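Local coordinates for possible substrate binding protein of ABC transporter system (Rhodopseudomonas palustris, PDB 3N0X) that probably binds branched-chain amino acids or related solutes as the extracytoplasmic receptor of an ABC transporter and delivers them for uptake, at residues Q23-L28 with F284-F289; S83-L87 with A105-I110; N96-L100 with T307-I311; L90-E94 with K114-I119. All coordinates share one frame; numbering follows the deposited sequence. Where two conformers were deposited one is given.

Interaction 1: residues Q23-L28 with F284-F289; sequences QTETGL and FTAGGF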
loop_
_atom_site.group_PDB
_atom_site.type_symbol
_atom_site.label_atom_id
_atom_site.label_comp_id
_atom_site.label_asym_id
_atom_site.label_seq_id
_atom_site.Cartn_x
_atom_site.Cartn_y
_atom_site.Cartn_z
ATOM N N GLN A 23 -9.276 -11.079 0.963
ATOM C CA GLN A 23 -9.493 -10.016 -0.018
ATOM C C GLN A 23 -8.451 -10.039 -1.129
ATOM O O GLN A 23 -8.775 -9.775 -2.290
ATOM C CB GLN A 23 -9.512 -8.638 0.639
ATOM C CG GLN A 23 -10.717 -8.418 1.530
ATOM C CD GLN A 23 -10.781 -7.015 2.119
ATOM O OE1 GLN A 23 -9.787 -6.288 2.164
ATOM N NE2 GLN A 23 -11.965 -6.643 2.595
ATOM N N THR A 24 -7.189 -10.328 -0.784
ATOM C CA THR A 24 -6.150 -10.452 -1.790
ATOM C C THR A 24 -6.572 -11.526 -2.793
ATOM O O THR A 24 -6.483 -11.320 -3.997
ATOM C CB THR A 24 -4.826 -10.846 -1.180
ATOM O OG1 THR A 24 -4.366 -9.832 -0.282
ATOM C CG2 THR A 24 -3.755 -11.035 -2.291
ATOM N N GLU A 25 -7.009 -12.677 -2.300
ATOM C CA GLU A 25 -7.414 -13.790 -3.178
ATOM C C GLU A 25 -8.585 -13.378 -4.069
ATOM O O GLU A 25 -8.570 -13.640 -5.264
ATOM C CB GLU A 25 -7.722 -15.064 -2.388
ATOM C CG GLU A 25 -8.101 -16.208 -3.285
ATOM C CD GLU A 25 -8.330 -17.521 -2.559
ATOM O OE1 GLU A 25 -8.362 -17.543 -1.325
ATOM O OE2 GLU A 25 -8.530 -18.540 -3.268
ATOM N N THR A 26 -9.595 -12.749 -3.489
ATOM C CA THR A 26 -10.722 -12.246 -4.307
ATOM C C THR A 26 -10.233 -11.329 -5.446
ATOM O O THR A 26 -10.673 -11.463 -6.600
ATOM C CB THR A 26 -11.746 -11.529 -3.443
ATOM O OG1 THR A 26 -12.263 -12.449 -2.479
ATOM C CG2 THR A 26 -12.889 -10.910 -4.289
ATOM N N GLY A 27 -9.342 -10.396 -5.116
ATOM C CA GLY A 27 -8.817 -9.466 -6.136
ATOM C C GLY A 27 -8.032 -10.187 -7.202
ATOM O O GLY A 27 -8.140 -9.870 -8.413
ATOM N N LEU A 28 -7.184 -11.134 -6.789
ATOM C CA LEU A 28 -6.418 -11.925 -7.749
ATOM C C LEU A 28 -7.373 -12.665 -8.720
ATOM O O LEU A 28 -7.180 -12.611 -9.951
ATOM C CB LEU A 28 -5.529 -12.934 -7.015
ATOM C CG LEU A 28 -4.719 -13.885 -7.911
ATOM C CD1 LEU A 28 -3.757 -13.134 -8.851
ATOM C CD2 LEU A 28 -3.990 -14.958 -7.025
ATOM N N PHE A 284 -6.803 -4.555 -0.280
ATOM C CA PHE A 284 -6.237 -5.855 -0.597
ATOM C C PHE A 284 -6.816 -6.409 -1.886
ATOM O O PHE A 284 -6.125 -7.078 -2.685
ATOM C CB PHE A 284 -6.395 -6.790 0.611
ATOM C CG PHE A 284 -5.682 -6.281 1.810
ATOM C CD1 PHE A 284 -4.327 -6.461 1.936
ATOM C CD2 PHE A 284 -6.368 -5.655 2.835
ATOM C CE1 PHE A 284 -3.637 -5.973 3.050
ATOM C CE2 PHE A 284 -5.682 -5.119 3.907
ATOM C CZ PHE A 284 -4.331 -5.271 4.019
ATOM N N THR A 285 -8.077 -6.105 -2.107
ATOM C CA THR A 285 -8.765 -6.507 -3.315
ATOM C C THR A 285 -8.111 -5.817 -4.508
ATOM O O THR A 285 -7.779 -6.436 -5.537
ATOM C CB THR A 285 -10.216 -6.048 -3.299
ATOM O OG1 THR A 285 -10.781 -6.181 -1.982
ATOM C CG2 THR A 285 -11.019 -6.869 -4.303
ATOM N N ALA A 286 -7.924 -4.511 -4.401
ATOM C CA ALA A 286 -7.321 -3.742 -5.463
ATOM C C ALA A 286 -5.892 -4.214 -5.761
ATOM O O ALA A 286 -5.481 -4.326 -6.905
ATOM C CB ALA A 286 -7.326 -2.211 -5.125
ATOM N N GLY A 287 -5.135 -4.496 -4.718
ATOM C CA GLY A 287 -3.786 -5.002 -4.893
ATOM C C GLY A 287 -3.688 -6.394 -5.489
ATOM O O GLY A 287 -2.839 -6.656 -6.351
ATOM N N GLY A 288 -4.594 -7.281 -5.103
ATOM C CA GLY A 288 -4.594 -8.613 -5.697
ATOM C C GLY A 288 -4.902 -8.548 -7.170
ATOM O O GLY A 288 -4.328 -9.271 -7.967
ATOM N N PHE A 289 -5.814 -7.659 -7.522
ATOM C CA PHE A 289 -6.191 -7.425 -8.925
ATOM C C PHE A 289 -4.992 -6.899 -9.689
ATOM O O PHE A 289 -4.698 -7.318 -10.814
ATOM C CB PHE A 289 -7.377 -6.437 -8.964
ATOM C CG PHE A 289 -8.184 -6.414 -10.235
ATOM C CD1 PHE A 289 -7.624 -6.061 -11.438
ATOM C CD2 PHE A 289 -9.548 -6.667 -10.191
ATOM C CE1 PHE A 289 -8.422 -5.977 -12.624
ATOM C CE2 PHE A 289 -10.351 -6.582 -11.309
ATOM C CZ PHE A 289 -9.774 -6.222 -12.523
HETATM O O HOH W 1 -3.570 -7.649 -1.682
#

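Interaction 2: residues S83-L87 with A105-I110; sequences SAAAL and AVADQI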
loop_
_atom_site.group_PDB
_atom_site.type_symbol
_atom_site.label_atom_id
_atom_site.label_comp_id
_atom_site.label_asym_id
_atom_site.label_seq_id
_atom_site.Cartn_x
_atom_site.Cartn_y
_atom_site.Cartn_z
ATOM N N SER A 83 4.617 -8.456 6.080
ATOM C CA SER A 83 5.958 -8.045 5.640
ATOM C C SER A 83 7.071 -8.913 6.191
ATOM O O SER A 83 8.048 -9.196 5.473
ATOM C CB SER A 83 6.277 -6.608 6.007
ATOM O OG SER A 83 5.532 -5.708 5.222
ATOM N N ALA A 84 6.982 -9.321 7.461
ATOM C CA ALA A 84 8.001 -10.200 8.007
ATOM C C ALA A 84 8.071 -11.539 7.273
ATOM O O ALA A 84 9.170 -12.024 6.977
ATOM C CB ALA A 84 7.787 -10.399 9.547
ATOM N N ALA A 85 6.918 -12.101 6.918
ATOM C CA ALA A 85 6.900 -13.323 6.128
ATOM C C ALA A 85 7.467 -13.068 4.708
ATOM O O ALA A 85 8.223 -13.871 4.191
ATOM C CB ALA A 85 5.449 -13.919 6.040
ATOM N N ALA A 86 7.082 -11.968 4.079
ATOM C CA ALA A 86 7.567 -11.656 2.738
ATOM C C ALA A 86 9.087 -11.486 2.721
ATOM O O ALA A 86 9.759 -11.990 1.807
ATOM C CB ALA A 86 6.857 -10.413 2.191
ATOM N N LEU A 87 9.633 -10.801 3.723
ATOM C CA LEU A 87 11.093 -10.608 3.796
ATOM C C LEU A 87 11.819 -11.960 3.926
ATOM O O LEU A 87 12.848 -12.197 3.261
ATOM C CB LEU A 87 11.435 -9.690 4.967
ATOM C CG LEU A 87 11.233 -8.218 4.712
ATOM C CD1 LEU A 87 10.968 -7.440 6.052
ATOM C CD2 LEU A 87 12.448 -7.656 3.859
ATOM N N ALA A 105 2.473 -6.900 0.979
ATOM C CA ALA A 105 3.491 -6.444 1.967
ATOM C C ALA A 105 4.162 -5.137 1.566
ATOM O O ALA A 105 4.736 -5.045 0.470
ATOM C CB ALA A 105 4.521 -7.512 2.210
ATOM N N VAL A 106 4.181 -4.181 2.494
ATOM C CA VAL A 106 4.637 -2.812 2.246
ATOM C C VAL A 106 6.088 -2.500 2.655
ATOM O O VAL A 106 6.592 -1.453 2.307
ATOM C CB VAL A 106 3.735 -1.770 2.997
ATOM C CG1 VAL A 106 2.279 -1.910 2.574
ATOM C CG2 VAL A 106 3.888 -1.910 4.535
ATOM N N ALA A 107 6.759 -3.371 3.395
ATOM C CA ALA A 107 8.047 -3.007 3.997
ATOM C C ALA A 107 9.034 -2.487 2.973
ATOM O O ALA A 107 9.269 -3.125 1.946
ATOM C CB ALA A 107 8.644 -4.182 4.747
ATOM N N ASP A 108 9.620 -1.324 3.248
ATOM C CA ASP A 108 10.544 -0.710 2.291
ATOM C C ASP A 108 11.719 -1.599 1.941
ATOM O O ASP A 108 12.188 -1.607 0.797
ATOM C CB ASP A 108 11.106 0.625 2.843
ATOM C CG ASP A 108 10.127 1.810 2.681
ATOM O OD1 ASP A 108 9.155 1.728 1.891
ATOM O OD2 ASP A 108 10.352 2.877 3.351
ATOM N N GLN A 109 12.200 -2.352 2.926
ATOM C CA GLN A 109 13.416 -3.165 2.737
ATOM C C GLN A 109 13.271 -4.221 1.627
ATOM O O GLN A 109 14.292 -4.665 1.077
ATOM C CB GLN A 109 13.834 -3.831 4.074
ATOM C CG GLN A 109 14.170 -2.835 5.217
ATOM C CD GLN A 109 12.918 -2.095 5.859
ATOM O OE1 GLN A 109 11.739 -2.515 5.707
ATOM N NE2 GLN A 109 13.196 -0.973 6.569
ATOM N N ILE A 110 12.036 -4.605 1.295
ATOM C CA ILE A 110 11.775 -5.601 0.277
ATOM C C ILE A 110 12.308 -5.166 -1.078
ATOM O O ILE A 110 12.775 -6.012 -1.842
ATOM C CB ILE A 110 10.285 -5.952 0.241
ATOM C CG1 ILE A 110 9.928 -6.682 1.537
ATOM C CG2 ILE A 110 9.896 -6.755 -1.033
ATOM C CD1 ILE A 110 8.399 -6.900 1.766
#

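Interaction 3: residues N96-L100 with T307-I311; sequences NKKIL and TEKLI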
loop_
_atom_site.group_PDB
_atom_site.type_symbol
_atom_site.label_atom_id
_atom_site.label_comp_id
_atom_site.label_asym_id
_atom_site.label_seq_id
_atom_site.Cartn_x
_atom_site.Cartn_y
_atom_site.Cartn_z
ATOM N N ASN A 96 15.382 -20.680 -5.949
ATOM C CA ASN A 96 14.653 -21.406 -6.977
ATOM C C ASN A 96 14.659 -20.776 -8.366
ATOM O O ASN A 96 14.132 -21.369 -9.295
ATOM C CB ASN A 96 13.226 -21.594 -6.492
ATOM C CG ASN A 96 13.169 -22.570 -5.349
ATOM O OD1 ASN A 96 13.238 -23.780 -5.578
ATOM N ND2 ASN A 96 13.137 -22.063 -4.111
ATOM N N LYS A 97 15.265 -19.587 -8.481
ATOM C CA LYS A 97 15.325 -18.827 -9.735
ATOM C C LYS A 97 13.932 -18.655 -10.337
ATOM O O LYS A 97 13.705 -18.904 -11.504
ATOM C CB LYS A 97 16.306 -19.437 -10.739
ATOM C CG LYS A 97 17.753 -19.414 -10.271
ATOM C CD LYS A 97 18.693 -19.946 -11.331
ATOM C CE LYS A 97 20.156 -19.906 -10.871
ATOM N NZ LYS A 97 21.036 -20.384 -11.981
ATOM N N LYS A 98 13.017 -18.198 -9.484
ATOM C CA LYS A 98 11.644 -17.917 -9.873
ATOM C C LYS A 98 11.223 -16.564 -9.280
ATOM O O LYS A 98 11.706 -16.146 -8.233
ATOM C CB LYS A 98 10.713 -19.077 -9.471
ATOM C CG LYS A 98 10.855 -20.325 -10.368
ATOM C CD LYS A 98 9.750 -21.345 -10.121
ATOM C CE LYS A 98 9.799 -22.554 -11.075
ATOM N NZ LYS A 98 8.931 -23.701 -10.666
ATOM N N ILE A 99 10.333 -15.877 -9.979
ATOM C CA ILE A 99 9.888 -14.565 -9.557
ATOM C C ILE A 99 8.890 -14.656 -8.402
ATOM O O ILE A 99 8.019 -15.533 -8.374
ATOM C CB ILE A 99 9.292 -13.808 -10.751
ATOM C CG1 ILE A 99 10.439 -13.399 -11.710
ATOM C CG2 ILE A 99 8.500 -12.571 -10.283
ATOM C CD1 ILE A 99 9.926 -13.031 -13.056
ATOM N N LEU A 100 9.003 -13.703 -7.488
ATOM C CA LEU A 100 8.003 -13.443 -6.464
ATOM C C LEU A 100 7.528 -12.003 -6.661
ATOM O O LEU A 100 8.334 -11.070 -6.617
ATOM C CB LEU A 100 8.601 -13.614 -5.085
ATOM C CG LEU A 100 7.669 -13.248 -3.914
ATOM C CD1 LEU A 100 6.418 -14.123 -3.835
ATOM C CD2 LEU A 100 8.430 -13.299 -2.600
ATOM N N THR A 307 12.000 -17.679 -16.482
ATOM C CA THR A 307 12.258 -16.596 -15.542
ATOM C C THR A 307 13.085 -15.463 -16.149
ATOM O O THR A 307 12.752 -14.313 -15.975
ATOM C CB THR A 307 12.895 -17.115 -14.269
ATOM O OG1 THR A 307 11.981 -18.029 -13.640
ATOM C CG2 THR A 307 13.226 -15.971 -13.307
ATOM N N GLU A 308 14.170 -15.761 -16.865
ATOM C CA GLU A 308 14.963 -14.656 -17.414
ATOM C C GLU A 308 14.153 -13.824 -18.415
ATOM O O GLU A 308 14.256 -12.606 -18.424
ATOM C CB GLU A 308 16.284 -15.145 -18.054
ATOM C CG GLU A 308 17.326 -15.649 -17.053
ATOM C CD GLU A 308 17.695 -14.598 -16.036
ATOM O OE1 GLU A 308 18.107 -13.472 -16.442
ATOM O OE2 GLU A 308 17.576 -14.897 -14.835
ATOM N N LYS A 309 13.284 -14.469 -19.196
ATOM C CA LYS A 309 12.434 -13.734 -20.143
ATOM C C LYS A 309 11.409 -12.860 -19.413
ATOM O O LYS A 309 11.120 -11.722 -19.851
ATOM C CB LYS A 309 11.749 -14.688 -21.141
ATOM C CG LYS A 309 12.714 -15.314 -22.159
ATOM C CD LYS A 309 11.963 -16.268 -23.095
ATOM C CE LYS A 309 12.875 -16.803 -24.201
ATOM N NZ LYS A 309 12.236 -17.867 -24.975
ATOM N N LEU A 310 10.899 -13.370 -18.296
ATOM C CA LEU A 310 9.940 -12.620 -17.482
ATOM C C LEU A 310 10.600 -11.401 -16.836
ATOM O O LEU A 310 10.025 -10.306 -16.867
ATOM C CB LEU A 310 9.286 -13.505 -16.423
ATOM C CG LEU A 310 8.249 -14.495 -16.979
ATOM C CD1 LEU A 310 7.793 -15.461 -15.858
ATOM C CD2 LEU A 310 7.101 -13.737 -17.632
ATOM N N ILE A 311 11.802 -11.559 -16.270
ATOM C CA ILE A 311 12.511 -10.418 -15.673
ATOM C C ILE A 311 12.724 -9.326 -16.724
ATOM O O ILE A 311 12.498 -8.153 -16.451
ATOM C CB ILE A 311 13.881 -10.837 -15.027
ATOM C CG1 ILE A 311 13.635 -11.766 -13.839
ATOM C CG2 ILE A 311 14.703 -9.592 -14.586
ATOM C CD1 ILE A 311 14.932 -12.348 -13.204
HETATM O O HOH W 2 9.497 -16.902 -12.553
#

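Interaction 4: residues L90-E94 with K114-I119; sequences LPVAE and KWNRYI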
loop_
_atom_site.group_PDB
_atom_site.type_symbol
_atom_site.label_atom_id
_atom_site.label_comp_id
_atom_site.label_asym_id
_atom_site.label_seq_id
_atom_site.Cartn_x
_atom_site.Cartn_y
_atom_site.Cartn_z
ATOM N N LEU A 90 12.081 -13.769 0.427
ATOM C CA LEU A 90 12.804 -13.248 -0.733
ATOM C C LEU A 90 13.952 -14.186 -1.185
ATOM O O LEU A 90 14.097 -14.451 -2.367
ATOM C CB LEU A 90 13.312 -11.827 -0.491
ATOM C CG LEU A 90 12.269 -10.845 0.036
ATOM C CD1 LEU A 90 12.941 -9.451 0.191
ATOM C CD2 LEU A 90 11.036 -10.742 -0.832
ATOM N N PRO A 91 14.758 -14.719 -0.236
ATOM C CA PRO A 91 15.855 -15.604 -0.653
ATOM C C PRO A 91 15.383 -16.903 -1.300
ATOM O O PRO A 91 16.138 -17.515 -2.064
ATOM C CB PRO A 91 16.601 -15.903 0.675
ATOM C CG PRO A 91 16.190 -14.852 1.566
ATOM C CD PRO A 91 14.854 -14.380 1.186
ATOM N N VAL A 92 14.151 -17.317 -1.011
ATOM C CA VAL A 92 13.581 -18.520 -1.628
ATOM C C VAL A 92 13.364 -18.326 -3.133
ATOM O O VAL A 92 13.599 -19.228 -3.938
ATOM C CB VAL A 92 12.269 -18.933 -0.926
ATOM C CG1 VAL A 92 11.696 -20.184 -1.558
ATOM C CG2 VAL A 92 12.535 -19.123 0.580
ATOM N N ALA A 93 12.915 -17.134 -3.506
ATOM C CA ALA A 93 12.789 -16.810 -4.912
ATOM C C ALA A 93 14.130 -16.920 -5.629
ATOM O O ALA A 93 14.233 -17.538 -6.685
ATOM C CB ALA A 93 12.186 -15.396 -5.097
ATOM N N GLU A 94 15.177 -16.361 -5.019
ATOM C CA GLU A 94 16.502 -16.422 -5.603
ATOM C C GLU A 94 17.000 -17.867 -5.673
ATOM O O GLU A 94 17.572 -18.270 -6.690
ATOM C CB GLU A 94 17.503 -15.538 -4.833
ATOM C CG GLU A 94 18.923 -15.598 -5.397
ATOM C CD GLU A 94 19.909 -14.660 -4.683
ATOM O OE1 GLU A 94 19.596 -13.478 -4.502
ATOM O OE2 GLU A 94 21.026 -15.101 -4.355
ATOM N N LYS A 114 17.131 -5.599 1.248
ATOM C CA LYS A 114 16.914 -7.051 1.228
ATOM C C LYS A 114 16.436 -7.558 -0.126
ATOM O O LYS A 114 16.129 -8.738 -0.301
ATOM C CB LYS A 114 15.891 -7.435 2.303
ATOM C CG LYS A 114 16.360 -7.114 3.705
ATOM C CD LYS A 114 17.581 -7.861 4.091
ATOM C CE LYS A 114 18.135 -7.408 5.433
ATOM N NZ LYS A 114 19.454 -8.078 5.689
ATOM N N TRP A 115 16.388 -6.656 -1.096
ATOM C CA TRP A 115 15.936 -6.992 -2.438
ATOM C C TRP A 115 16.892 -7.940 -3.183
ATOM O O TRP A 115 18.097 -7.969 -2.928
ATOM C CB TRP A 115 15.822 -5.686 -3.248
ATOM C CG TRP A 115 15.449 -5.819 -4.655
ATOM C CD1 TRP A 115 14.192 -5.902 -5.160
ATOM C CD2 TRP A 115 16.340 -5.801 -5.768
ATOM N NE1 TRP A 115 14.248 -5.970 -6.535
ATOM C CE2 TRP A 115 15.553 -5.925 -6.931
ATOM C CE3 TRP A 115 17.733 -5.760 -5.895
ATOM C CZ2 TRP A 115 16.111 -5.958 -8.204
ATOM C CZ3 TRP A 115 18.293 -5.814 -7.176
ATOM C CH2 TRP A 115 17.467 -5.892 -8.308
ATOM N N ASN A 116 16.322 -8.711 -4.090
ATOM C CA ASN A 116 17.097 -9.408 -5.120
ATOM C C ASN A 116 16.356 -9.358 -6.461
ATOM O O ASN A 116 15.174 -8.982 -6.511
ATOM C CB ASN A 116 17.459 -10.826 -4.689
ATOM C CG ASN A 116 16.295 -11.761 -4.692
ATOM O OD1 ASN A 116 15.711 -12.038 -5.748
ATOM N ND2 ASN A 116 15.944 -12.285 -3.509
ATOM N N ARG A 117 17.077 -9.705 -7.521
ATOM C CA ARG A 117 16.594 -9.550 -8.891
ATOM C C ARG A 117 15.307 -10.305 -9.239
ATOM O O ARG A 117 14.668 -9.995 -10.232
ATOM C CB ARG A 117 17.698 -9.928 -9.895
ATOM C CG ARG A 117 18.053 -11.397 -9.876
ATOM C CD ARG A 117 19.363 -11.678 -10.547
ATOM N NE ARG A 117 19.298 -11.347 -11.970
ATOM C CZ ARG A 117 18.851 -12.163 -12.914
ATOM N NH1 ARG A 117 18.456 -13.398 -12.622
ATOM N NH2 ARG A 117 18.800 -11.749 -14.178
ATOM N N TYR A 118 14.953 -11.310 -8.452
ATOM C CA TYR A 118 13.738 -12.106 -8.681
ATOM C C TYR A 118 12.489 -11.493 -8.032
ATOM O O TYR A 118 11.384 -12.009 -8.196
ATOM C CB TYR A 118 13.953 -13.532 -8.131
ATOM C CG TYR A 118 15.070 -14.247 -8.897
ATOM C CD1 TYR A 118 14.812 -14.886 -10.086
ATOM C CD2 TYR A 118 16.368 -14.262 -8.420
ATOM C CE1 TYR A 118 15.806 -15.503 -10.816
ATOM C CE2 TYR A 118 17.374 -14.866 -9.147
ATOM C CZ TYR A 118 17.098 -15.496 -10.351
ATOM O OH TYR A 118 18.068 -16.131 -11.121
ATOM N N ILE A 119 12.685 -10.410 -7.302
ATOM C CA ILE A 119 11.624 -9.735 -6.552
ATOM C C ILE A 119 11.073 -8.533 -7.327
ATOM O O ILE A 119 11.817 -7.631 -7.728
ATOM C CB ILE A 119 12.139 -9.260 -5.153
ATOM C CG1 ILE A 119 12.823 -10.385 -4.384
ATOM C CG2 ILE A 119 10.980 -8.609 -4.322
ATOM C CD1 ILE A 119 12.038 -11.670 -4.279
#

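Interaction 1: residues Q23-L28 with F284-F289
Gly27 and Gly288 meet in a buried, backbone-to-backbone helix crossing, where helix 18-35 of the lobe holding the N-terminus packs on helix 283-302, far away in sequence. The axes of the two short segments come within 6.4 Å at a signed angle of -42°. Such closeness suits glycine at both places: a beta carbon on Gly27 would run into Thr285 O, and one on Gly288 into Thr24 O. The backbones exchange CA-H...O contacts, among them Gly27 CA to Thr285 O at 3.3 Å and Leu28 CA to Gly288 O at 3.4 Å. In Thr285, CG2 lies opposite the backbone N and OG1 beside it (chi1 -39°), which sets the methyl 3.9 Å from Gly27 CA and lets OG1 bond to Asp282 N. Replacing it with an alanine would probably leave that N-H without its acceptor and a gap beside Gly27. A water bridges the helices, taking a bond from Thr24 OG1 (2.7 Å), which also bonds with Tyr20 O, and giving one to Phe284 O (2.8 Å). The Phe284 side chain starts toward Gln23, its CB 3.6 Å from Gln23 CB, but its ring leads away from residues 23-28 and stacks on Tyr20, earlier in helix 18-35, near a bound glycerol. Close glycine-to-glycine contact with CA-H...O support is characteristic of tightly packed helix crossings, here within one lobe of a periplasmic-binding-protein fold.

Interaction 2: residues S83-L87 with A105-I110
Ser83, the first residue of helix 83-96, reaches across to the chain that follows strand 100-102. Its OG accepts a hydrogen bond from Ala107 N at 3.2 Å, with a somewhat bent N-H...O angle of 142°. The hydroxyl lies beside the serine's own backbone N and anti to its carbonyl carbon (chi1 -71°), a rotation that presents it to the turning backbone of residues 105-107. A serine suits this place because it is short enough to let the methyl of Ala107 close in on it, CB to CB at 3.6 Å, yet still offers a hydroxyl oxygen to a loop amide. One turn along, Ala86 points its methyl at the loop and touches two partners, Ala105 CB at 3.7 Å and Ile110 CD1 at 3.9 Å; with an alanine on each side, helix and loop can lie close. Helix 83-96 is the connection of a beta-alpha-beta crossover between the neighbouring parallel strands 76-79 and 100-102, so the helix start and the 105-110 loop both lie at the C-terminal ends of strands. In leucine-binding-protein relatives such ends border the ligand cleft, and a glycerol is bound about 5 Å from the side chain of Val106. Arg121 ties the loop down, its NH1 bonding to Ala105 O and Ala107 O. Leu87 then covers the short 3-10 turn at residues 108-110: its CD2 packs on Ile110 CG1 at 3.6 Å and more loosely on Gln109 CB at 4.1 Å, while CD1 leans toward Ala107 CB, 4.2 Å away.

Interaction 3: residues N96-L100 with T307-I311
Thr307, at the start of helix 307-314, gives its hydroxyl proton to Lys97 O, with OG1 2.9 Å from the oxygen. The bond arrives 20° out of the carbonyl plane, with a C=O...OG1 angle of 140°. The same OG1 accepts from a water 2.9 Å away, and that water in turn takes a bond from Ile99 N, so one hydroxyl serves two backbone groups of the connecting chain. Threonine suits the site because it has a methyl as well: CG2 lies 4.1 Å from Ile99 CG1. With a valine in its place, Lys97 O would probably lose its donor and the bridging water its link to the helix. Beyond this polar edge, Ile99 runs its CD1 onto the helix, tight against Leu310 CB at 3.5 Å and near Ile311 CG1 at 4.0 Å; its chain is extended at the end (chi2 163°), which carries the terminal methyl that far. Leu310 is itself packed on Ala298 and Ala302 of helix 283-302. The backbone of Ile99 bonds to Ala77, and its O to Tyr69 OH, fixing where the isoleucine starts. Lys97, with positive phi, is where the chain leaves helix 83-96, which probably helps turn its carbonyl toward the threonine. This is a Schellman motif, the familiar C-terminal end of a helix, and here it turns helix 83-96 into strand 100-102 of a beta-alpha-beta unit.

Interaction 4: residues L90-E94 with K114-I119
Asn116 folds its CG between its own backbone N and carbonyl carbon (chi1 72°), which aims the amide at Leu90 on helix 83-96 while OD1 turns back to its own chain. OD1 accepts from Tyr118 N at 2.9 Å, making an Asx turn, and the backbone forms a type I beta turn from Asn116 to Ile119, leading directly into edge strand 119-121. With its acceptor side used in this way, the amide's ND2 is directed to Leu90 O, 3.1 Å away. The oxygen lies near the amide plane, but ND2 sits above the carbonyl plane, 74° out of it. The helix is kinked here, Pro91 having no N-H to give, and Leu90 O receives weak bonds from Ala93 N and Glu94 N, which probably lets it take this further donor. Leu90 CD2 packs on Ile119 CD1 at 3.7 Å, and the small Ala93 brings its CB to 3.8 Å from the same methyl. The Tyr118 ring lies against the helix, with Ala93 O over one face, offset toward the rim, and CD2 3.6 Å from Glu94 CA. Glu94, extended along the surface, ends with OE1 3.4 Å from Asn116 CB, its carboxylate nearly perpendicular to the amide.

All four contacts belong to the lobe that contains the N-terminus. Interactions 2, 4 and 3 follow one another down helix 83-96 and its exit: at the helix start, further along, and just after its end. The centres of interactions 2 and 4 lie 11 Å apart, those of interactions 3 and 4 10 Å. Interaction 4 touches both others, through a probable hydrogen bond between Lys114 N and Gln109 O and through the Glu308-Arg117 salt bridge. Interaction 1 stands about 17 Å, centre to centre, from interaction 2. Interactions 1 and 3 bring the consecutive helices 283-302 and 307-314 onto early parts of the chain, although the second lobe's strands lie between them in sequence.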